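Local coordinates for protein tonb-dependent siderophore receptor (PDB 5FP1) that probably takes up iron at the outer membrane as a TonB-dependent receptor that binds iron-chelating siderophores, possibly ferric enterobactin with micromolar affinity, at residues K121-A126 and E518-F523; V468-G473 and Y488-S493. One frame throughout, in Å; residues are numbered along the deposited sequence.

Contact 1: K121-A126 and E518-F523; sequences KGSASA and EEAQTF
S123 and T522 meet hydroxyl to hydroxyl where the plug domain touches the inner wall of the surrounding beta-barrel, the two-part fold of TonB-dependent receptors. S123 sits just before A124, the N-cap of the short plug helix 125-128, and its side chain is directed at barrel strand 518-531. At its start, S123 CB lies 3.3 Å from T522 OG1. One bond further, S123 OG stands beside the backbone N and opposite the carbonyl carbon (chi1 -58°), which brings it over the strand backbone, 3.3 Å from Q521 C. There S123 OG lies 2.8 Å from T522 OG1, a probable hydrogen bond, since the threonine proton has another acceptor within reach; A520 CB remains at the margin, 4.4 Å from S123 OG. Each hydroxyl has a second partner, S123 OG at V133 O in the plug and T522 OG1 at T545 OG1 in the next barrel strand, so a short polar chain runs from plug to wall through two buried residues, S123 and T522. Beside it G122, at a phi of 106° where a CB would press against the carbonyl O of K121, brings its CA to 3.7 Å from T522 OG1. Q521 turns the other way, out of the barrel, where its amide meets Y488 OH and E546 OE2. Back at the threonine hydroxyl, S123 N lies 2.9 Å from T522 OG1.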
loop_
_atom_site.group_PDB
_atom_site.type_symbol
_atom_site.label_atom_id
_atom_site.label_comp_id
_atom_site.label_asym_id
_atom_site.label_seq_id
_atom_site.Cartn_x
_atom_site.Cartn_y
_atom_site.Cartn_z
ATOM N N LYS A 121 1.435 3.918 -11.686
ATOM C CA LYS A 121 2.736 4.507 -11.420
ATOM C C LYS A 121 2.850 5.830 -12.166
ATOM O O LYS A 121 2.558 5.909 -13.370
ATOM C CB LYS A 121 3.857 3.531 -11.818
ATOM C CG LYS A 121 3.823 2.204 -11.079
ATOM C CD LYS A 121 4.986 1.310 -11.507
ATOM C CE LYS A 121 4.579 -0.144 -11.649
ATOM N NZ LYS A 121 5.638 -0.988 -12.300
ATOM N N GLY A 122 3.256 6.874 -11.444
ATOM C CA GLY A 122 3.208 8.230 -11.949
ATOM C C GLY A 122 2.100 9.068 -11.325
ATOM O O GLY A 122 1.067 8.554 -10.887
ATOM N N SER A 123 2.311 10.371 -11.336
ATOM C CA SER A 123 1.383 11.348 -10.785
ATOM C C SER A 123 -0.003 11.164 -11.333
ATOM O O SER A 123 -0.193 11.023 -12.544
ATOM C CB SER A 123 1.901 12.753 -11.082
ATOM O OG SER A 123 3.204 12.914 -10.534
ATOM N N ALA A 124 -0.997 11.118 -10.448
ATOM C CA ALA A 124 -2.336 10.776 -10.907
ATOM C C ALA A 124 -3.505 11.473 -10.242
ATOM O O ALA A 124 -4.579 10.874 -10.100
ATOM C CB ALA A 124 -2.500 9.264 -10.801
ATOM N N SER A 125 -3.350 12.729 -9.852
ATOM C CA SER A 125 -4.444 13.421 -9.189
ATOM C C SER A 125 -5.664 13.598 -10.077
ATOM O O SER A 125 -6.764 13.669 -9.554
ATOM C CB SER A 125 -4.019 14.776 -8.598
ATOM O OG SER A 125 -3.108 14.610 -7.528
ATOM N N ALA A 126 -5.515 13.664 -11.404
ATOM C CA ALA A 126 -6.707 13.837 -12.240
ATOM C C ALA A 126 -7.645 12.632 -12.108
ATOM O O ALA A 126 -8.868 12.735 -12.312
ATOM C CB ALA A 126 -6.322 14.088 -13.688
ATOM N N GLU A 518 1.416 20.756 -1.686
ATOM C CA GLU A 518 2.592 20.335 -2.430
ATOM C C GLU A 518 2.191 20.081 -3.860
ATOM O O GLU A 518 1.055 19.732 -4.137
ATOM C CB GLU A 518 3.173 19.066 -1.832
ATOM C CG GLU A 518 3.701 19.245 -0.410
ATOM C CD GLU A 518 4.444 18.023 0.075
ATOM O OE1 GLU A 518 3.899 16.893 -0.046
ATOM O OE2 GLU A 518 5.570 18.175 0.587
ATOM N N GLU A 519 3.135 20.252 -4.772
ATOM C CA GLU A 519 2.866 20.114 -6.190
ATOM C C GLU A 519 3.874 19.164 -6.789
ATOM O O GLU A 519 5.086 19.247 -6.498
ATOM C CB GLU A 519 2.953 21.468 -6.900
ATOM C CG GLU A 519 1.909 22.466 -6.458
ATOM C CD GLU A 519 2.125 23.824 -7.117
ATOM O OE1 GLU A 519 1.699 24.002 -8.255
ATOM O OE2 GLU A 519 2.774 24.681 -6.524
ATOM N N ALA A 520 3.375 18.241 -7.596
ATOM C CA ALA A 520 4.214 17.225 -8.209
ATOM C C ALA A 520 3.785 17.037 -9.651
ATOM O O ALA A 520 2.675 17.440 -10.055
ATOM C CB ALA A 520 4.117 15.900 -7.450
ATOM N N GLN A 521 4.638 16.380 -10.406
ATOM C CA GLN A 521 4.348 16.123 -11.799
ATOM C C GLN A 521 5.139 14.939 -12.324
ATOM O O GLN A 521 6.202 14.577 -11.795
ATOM C CB GLN A 521 4.607 17.390 -12.630
ATOM C CG GLN A 521 6.078 17.777 -12.619
ATOM C CD GLN A 521 6.389 19.135 -13.237
ATOM O OE1 GLN A 521 5.510 19.871 -13.673
ATOM N NE2 GLN A 521 7.657 19.463 -13.272
ATOM N N THR A 522 4.603 14.320 -13.379
ATOM C CA THR A 522 5.274 13.254 -14.084
ATOM C C THR A 522 5.287 13.534 -15.584
ATOM O O THR A 522 4.244 13.821 -16.183
ATOM C CB THR A 522 4.578 11.906 -13.824
ATOM O OG1 THR A 522 4.710 11.559 -12.438
ATOM C CG2 THR A 522 5.178 10.779 -14.688
ATOM N N PHE A 523 6.486 13.505 -16.151
ATOM C CA PHE A 523 6.678 13.484 -17.615
ATOM C C PHE A 523 7.149 12.088 -18.011
ATOM O O PHE A 523 8.124 11.568 -17.464
ATOM C CB PHE A 523 7.714 14.527 -18.069
ATOM C CG PHE A 523 8.008 14.429 -19.572
ATOM C CD1 PHE A 523 7.093 14.927 -20.495
ATOM C CD2 PHE A 523 9.122 13.749 -20.045
ATOM C CE1 PHE A 523 7.327 14.825 -21.864
ATOM C CE2 PHE A 523 9.356 13.625 -21.411
ATOM C CZ PHE A 523 8.455 14.164 -22.318
#

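Contact 2: V468-G473 and Y488-S493. With C8E ((hydroxyethyloxy)tri(ethyloxy)octane), chain E.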
loop_
_atom_site.group_PDB
_atom_site.type_symbol
_atom_site.label_atom_id
_atom_site.label_comp_id
_atom_site.label_asym_id
_atom_site.label_seq_id
_atom_site.Cartn_x
_atom_site.Cartn_y
_atom_site.Cartn_z
ATOM N N VAL A 468 -6.493 22.450 -9.091
ATOM C CA VAL A 468 -6.857 21.820 -10.344
ATOM C C VAL A 468 -5.693 20.959 -10.762
ATOM O O VAL A 468 -4.545 21.410 -10.713
ATOM C CB VAL A 468 -7.115 22.901 -11.425
ATOM C CG1 VAL A 468 -7.317 22.277 -12.808
ATOM C CG2 VAL A 468 -8.316 23.734 -11.014
ATOM N N THR A 469 -5.975 19.727 -11.164
ATOM C CA THR A 469 -4.931 18.863 -11.663
ATOM C C THR A 469 -5.328 18.327 -13.031
ATOM O O THR A 469 -6.514 18.376 -13.435
ATOM C CB THR A 469 -4.644 17.690 -10.703
ATOM O OG1 THR A 469 -5.841 16.957 -10.457
ATOM C CG2 THR A 469 -4.126 18.223 -9.408
ATOM N N TYR A 470 -4.338 17.850 -13.771
ATOM C CA TYR A 470 -4.635 17.367 -15.101
ATOM C C TYR A 470 -3.705 16.325 -15.649
ATOM O O TYR A 470 -2.695 15.966 -15.049
ATOM C CB TYR A 470 -4.742 18.562 -16.053
ATOM C CG TYR A 470 -3.468 19.359 -16.207
ATOM C CD1 TYR A 470 -3.160 20.398 -15.328
ATOM C CD2 TYR A 470 -2.606 19.118 -17.263
ATOM C CE1 TYR A 470 -1.991 21.138 -15.481
ATOM C CE2 TYR A 470 -1.444 19.867 -17.436
ATOM C CZ TYR A 470 -1.134 20.866 -16.538
ATOM O OH TYR A 470 0.030 21.603 -16.718
ATOM N N GLN A 471 -4.083 15.810 -16.811
ATOM C CA GLN A 471 -3.263 14.895 -17.542
ATOM C C GLN A 471 -3.477 15.130 -19.027
ATOM O O GLN A 471 -4.585 15.457 -19.457
ATOM C CB GLN A 471 -3.567 13.436 -17.182
ATOM C CG GLN A 471 -4.835 12.834 -17.720
ATOM C CD GLN A 471 -5.142 11.465 -17.094
ATOM O OE1 GLN A 471 -5.003 11.281 -15.890
ATOM N NE2 GLN A 471 -5.562 10.510 -17.913
ATOM N N ALA A 472 -2.413 14.950 -19.795
ATOM C CA ALA A 472 -2.475 15.041 -21.245
ATOM C C ALA A 472 -1.499 14.048 -21.818
ATOM O O ALA A 472 -0.332 13.991 -21.396
ATOM C CB ALA A 472 -2.107 16.456 -21.698
ATOM N N GLY A 473 -1.946 13.262 -22.786
ATOM C CA GLY A 473 -1.042 12.344 -23.440
ATOM C C GLY A 473 -1.425 12.122 -24.897
ATOM O O GLY A 473 -2.582 12.292 -25.277
ATOM N N TYR A 488 1.981 13.799 -19.781
ATOM C CA TYR A 488 2.259 14.685 -18.677
ATOM C C TYR A 488 1.071 14.665 -17.719
ATOM O O TYR A 488 -0.078 14.752 -18.135
ATOM C CB TYR A 488 2.505 16.100 -19.193
ATOM C CG TYR A 488 2.761 17.102 -18.106
ATOM C CD1 TYR A 488 3.979 17.166 -17.460
ATOM C CD2 TYR A 488 1.753 17.952 -17.691
ATOM C CE1 TYR A 488 4.202 18.090 -16.443
ATOM C CE2 TYR A 488 1.963 18.872 -16.683
ATOM C CZ TYR A 488 3.186 18.934 -16.062
ATOM O OH TYR A 488 3.365 19.861 -15.045
ATOM N N ALA A 489 1.346 14.599 -16.425
ATOM C CA ALA A 489 0.260 14.558 -15.419
ATOM C C ALA A 489 0.729 15.219 -14.145
ATOM O O ALA A 489 1.933 15.169 -13.808
ATOM C CB ALA A 489 -0.169 13.118 -15.150
ATOM N N THR A 490 -0.203 15.874 -13.459
ATOM C CA THR A 490 0.132 16.589 -12.249
ATOM C C THR A 490 -0.489 15.941 -11.010
ATOM O O THR A 490 -1.402 15.095 -11.088
ATOM C CB THR A 490 -0.301 18.074 -12.303
ATOM O OG1 THR A 490 -1.735 18.189 -12.381
ATOM C CG2 THR A 490 0.349 18.788 -13.493
ATOM N N SER A 491 0.003 16.393 -9.863
ATOM C CA SER A 491 -0.532 16.000 -8.578
ATOM C C SER A 491 -0.430 17.159 -7.606
ATOM O O SER A 491 0.464 17.986 -7.712
ATOM C CB SER A 491 0.242 14.790 -8.055
ATOM O OG SER A 491 0.058 14.609 -6.652
ATOM N N ALA A 492 -1.349 17.195 -6.648
ATOM C CA ALA A 492 -1.334 18.141 -5.542
ATOM C C ALA A 492 -1.641 17.356 -4.247
ATOM O O ALA A 492 -2.447 16.409 -4.255
ATOM C CB ALA A 492 -2.367 19.237 -5.760
ATOM N N SER A 493 -0.960 17.727 -3.167
ATOM C CA SER A 493 -1.061 17.015 -1.876
ATOM C C SER A 493 -1.177 18.043 -0.758
ATOM O O SER A 493 -0.195 18.711 -0.411
ATOM C CB SER A 493 0.147 16.085 -1.651
ATOM O OG SER A 493 -0.037 15.241 -0.493
HETATM C C1 C8E E . -13.610 19.887 -14.522
HETATM C C2 C8E E . -12.998 20.973 -13.664
HETATM C C3 C8E E . -12.952 22.283 -14.430
HETATM C C4 C8E E . -11.759 23.153 -14.042
HETATM C C5 C8E E . -12.151 24.237 -13.043
HETATM C C6 C8E E . -11.288 25.489 -13.186
HETATM C C7 C8E E . -11.604 26.501 -12.084
HETATM C C8 C8E E . -10.344 27.105 -11.464
HETATM O O9 C8E E . -10.369 26.929 -10.044
HETATM C C10 C8E E . -9.315 27.631 -9.375
HETATM C C11 C8E E . -8.538 26.671 -8.470
HETATM O O12 C8E E . -7.302 27.229 -8.001
HETATM C C13 C8E E . -6.499 27.848 -9.012
HETATM C C14 C8E E . -6.258 26.902 -10.188
HETATM O O15 C8E E . -5.677 27.603 -11.290
HETATM C C16 C8E E . -6.643 28.125 -12.200
HETATM C C17 C8E E . -6.458 27.473 -13.563
HETATM O O18 C8E E . -7.685 27.536 -14.288
HETATM C C19 C8E E . -7.817 26.420 -15.165
HETATM C C20 C8E E . -9.081 26.562 -16.002
HETATM O O21 C8E E . -9.383 25.295 -16.597
HETATM O O HOH W 1 -1.985 20.699 -11.268
HETATM O O HOH W 2 -3.028 13.979 -12.953
#
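Backbone hydrogen bonds tie A472 to Y488 in both directions, A472 N to Y488 O at 2.9 Å and Y488 N to A472 O at 2.8 Å. Q471 and A489 follow as a non-hydrogen-bonded pair, and then T490 N binds Y470 O at 3.0 Å. The return bond is made by a side chain: Y470 N gives its proton to T490 OG1, at 3.0 Å and nearly straight (164°). T490 OG1 lies between its own N and carbonyl carbon (chi1 64°), which sets it before that N-H. The chains, adjacent strands of a beta hairpin in the barrel wall, lack a Y470 N to T490 O bond here; the T490 hydroxyl replaces it and water adds links. One water donates to both Y470 O and T490 O; another links V468 O to T490 OG1. Aromatic and apolar contacts gather around Y470 and Y488. T490 CG2 makes a CH-pi contact over one face of the Y470 ring, 4.1 Å from its centroid. The two tyrosine rings meet obliquely, planes at 48°, with Y470 OH 3.3 Å from Y488 CE2 at that ring's edge. A bound C8E detergent lies against V468, its C14 3.9 Å from V468 CG2.

Contact 1 is buried and joins plug and barrel through segments 392 residues apart; contact 2 is partly buried and holds two successive barrel strands together. Their centres are about 5 Å apart, and strands 482-493 and 518-531 are neighbours in the wall, joined by T522 N to A489 O at 2.8 Å. Chemistry follows place: 121-126 with 518-523 depends on small hydroxyls on the inner side, whereas 468-473 with 488-493 combines backbone bonds and waters with tyrosines on a detergent-touched side, consistent with a membrane-facing surface. Plug segment 121-126 also reaches contact 2: S125 OG accepts a hydrogen bond from A492 N, and A126 touches Q471.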